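Local coordinates for Galactose/lactose metabolism regulatory protein GAL80 (Saccharomyces cerevisiae, PDB 3BTV) that represses the yeast galactose and lactose metabolic genes by binding the activator GAL4 and blocking its transcriptional activation when no inducing sugar is present, at residues B[94-99]-B[123-128]. The protein carries 1 engineered substitution. Numbering follows the deposited sequence.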
# COMPACT_ATOMS: atom_id res chain seq x y z
N VAL B 94 -36.03 -13.51 1.76
CA VAL B 94 -34.81 -13.05 1.10
C VAL B 94 -35.09 -11.71 0.42
O VAL B 94 -36.03 -11.59 -0.36
CB VAL B 94 -34.33 -14.05 0.03
CG1 VAL B 94 -32.99 -13.59 -0.54
CG2 VAL B 94 -34.20 -15.43 0.63
N ILE B 95 -34.28 -10.71 0.73
CA ILE B 95 -34.38 -9.42 0.07
C ILE B 95 -33.21 -9.25 -0.90
O ILE B 95 -32.06 -9.11 -0.48
CB ILE B 95 -34.39 -8.25 1.07
CG1 ILE B 95 -35.77 -8.09 1.69
CG2 ILE B 95 -34.02 -6.96 0.38
CD1 ILE B 95 -36.09 -9.10 2.75
N ALA B 96 -33.51 -9.27 -2.20
CA ALA B 96 -32.48 -9.10 -3.22
C ALA B 96 -32.83 -7.95 -4.16
O ALA B 96 -32.99 -8.14 -5.37
CB ALA B 96 -32.25 -10.39 -3.99
N ILE B 97 -32.97 -6.77 -3.58
CA ILE B 97 -33.28 -5.56 -4.32
C ILE B 97 -32.14 -4.58 -4.11
O ILE B 97 -31.25 -4.84 -3.30
CB ILE B 97 -34.57 -4.91 -3.80
CG1 ILE B 97 -34.47 -4.68 -2.29
CG2 ILE B 97 -35.78 -5.79 -4.11
CD1 ILE B 97 -35.66 -3.96 -1.70
N GLN B 98 -32.17 -3.45 -4.81
CA GLN B 98 -31.10 -2.47 -4.70
C GLN B 98 -30.97 -1.97 -3.26
O GLN B 98 -31.98 -1.76 -2.57
CB GLN B 98 -31.35 -1.30 -5.64
CG GLN B 98 -32.66 -0.60 -5.40
CD GLN B 98 -32.79 0.68 -6.20
OE1 GLN B 98 -33.68 1.49 -5.96
NE2 GLN B 98 -31.89 0.86 -7.17
N VAL B 99 -29.74 -1.77 -2.81
CA VAL B 99 -29.49 -1.32 -1.44
C VAL B 99 -30.32 -0.09 -1.10
O VAL B 99 -30.87 0.01 -0.00
CB VAL B 99 -27.99 -1.05 -1.21
CG1 VAL B 99 -27.75 -0.57 0.21
CG2 VAL B 99 -27.17 -2.31 -1.50
N PHE B 123 -32.84 -12.91 5.19
CA PHE B 123 -31.62 -12.94 4.40
C PHE B 123 -31.54 -11.66 3.59
O PHE B 123 -32.42 -11.39 2.76
CB PHE B 123 -31.69 -14.15 3.47
CG PHE B 123 -30.40 -14.46 2.74
CD1 PHE B 123 -30.27 -15.64 2.03
CD2 PHE B 123 -29.34 -13.58 2.77
CE1 PHE B 123 -29.10 -15.94 1.36
CE2 PHE B 123 -28.16 -13.87 2.10
CZ PHE B 123 -28.04 -15.05 1.39
N VAL B 124 -30.50 -10.85 3.83
CA VAL B 124 -30.32 -9.59 3.11
C VAL B 124 -28.97 -9.54 2.43
O VAL B 124 -27.99 -10.06 2.96
CB VAL B 124 -30.48 -8.36 4.05
CG1 VAL B 124 -30.37 -7.05 3.27
CG2 VAL B 124 -31.82 -8.42 4.79
N GLU B 125 -28.91 -8.92 1.26
CA GLU B 125 -27.63 -8.76 0.58
C GLU B 125 -26.82 -7.60 1.12
O GLU B 125 -27.38 -6.66 1.69
CB GLU B 125 -27.85 -8.60 -0.92
CG GLU B 125 -28.27 -9.89 -1.57
CD GLU B 125 -28.24 -9.80 -3.07
OE1 GLU B 125 -28.79 -8.81 -3.61
OE2 GLU B 125 -27.66 -10.71 -3.71
N TRP B 126 -25.51 -7.69 0.98
CA TRP B 126 -24.62 -6.57 1.30
C TRP B 126 -24.67 -5.62 0.11
O TRP B 126 -24.65 -6.07 -1.03
CB TRP B 126 -23.19 -7.07 1.53
CG TRP B 126 -22.23 -5.95 1.80
CD1 TRP B 126 -21.36 -5.39 0.91
CD2 TRP B 126 -22.08 -5.22 3.02
NE1 TRP B 126 -20.68 -4.37 1.51
CE2 TRP B 126 -21.10 -4.24 2.80
CE3 TRP B 126 -22.68 -5.30 4.28
CZ2 TRP B 126 -20.70 -3.34 3.80
CZ3 TRP B 126 -22.28 -4.42 5.27
CH2 TRP B 126 -21.31 -3.45 5.02
N ALA B 127 -24.74 -4.31 0.35
CA ALA B 127 -24.70 -3.72 1.68
C ALA B 127 -26.06 -3.73 2.35
O ALA B 127 -27.10 -3.70 1.69
CB ALA B 127 -24.16 -2.29 1.59
N LEU B 128 -26.05 -3.73 3.68
CA LEU B 128 -27.29 -3.79 4.44
C LEU B 128 -28.14 -2.54 4.18
O LEU B 128 -29.34 -2.63 3.94
CB LEU B 128 -27.01 -3.95 5.94
CG LEU B 128 -28.27 -3.99 6.81
CD1 LEU B 128 -29.26 -5.05 6.30
CD2 LEU B 128 -27.90 -4.26 8.27
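Phe123 O takes the backbone N-H of Ile95 in an almost straight bond, 2.8 Å from Ile95 N, and Val94 CA leans on the same oxygen in a CA-H...O contact of 3.4 Å. This is the last firm rung between two parallel strands: on the other side of the same residue, Ile95 O is already 3.6 Å from Glu125 N, and the chains part. Val94 and Phe123 project from the same face of the sheet, with Val94 CG2 4.0 Å from Phe123 CB and oblique to the ring. Glu125 reaches across where the chains diverge. With CG anti to its own carbonyl carbon (chi1 -72°), the extended chain brings OE1 to 3.8 Å from Ala96 CB, while OE2 is held by Trp34 and His39. Further along, Val99 turns back and straddles Ala127 O, CG1 and CG2 each 3.5 Å from that oxygen, just after the cis peptide between Trp126 and Ala127. With an alanine at Val99 both methyls would go, which would probably leave Ala127 O and Ala127 CB less closely packed on this side. Strands 92-95 and 121-125, joined through helix 102-112, form a beta-alpha-beta unit of the Rossmann fold; that helix packs on Ile95 and Val124, strand 21-26 flanks Val94 and strand 148-152 flanks Val124, while Trp126 and Leu128 lean on helix 405-424.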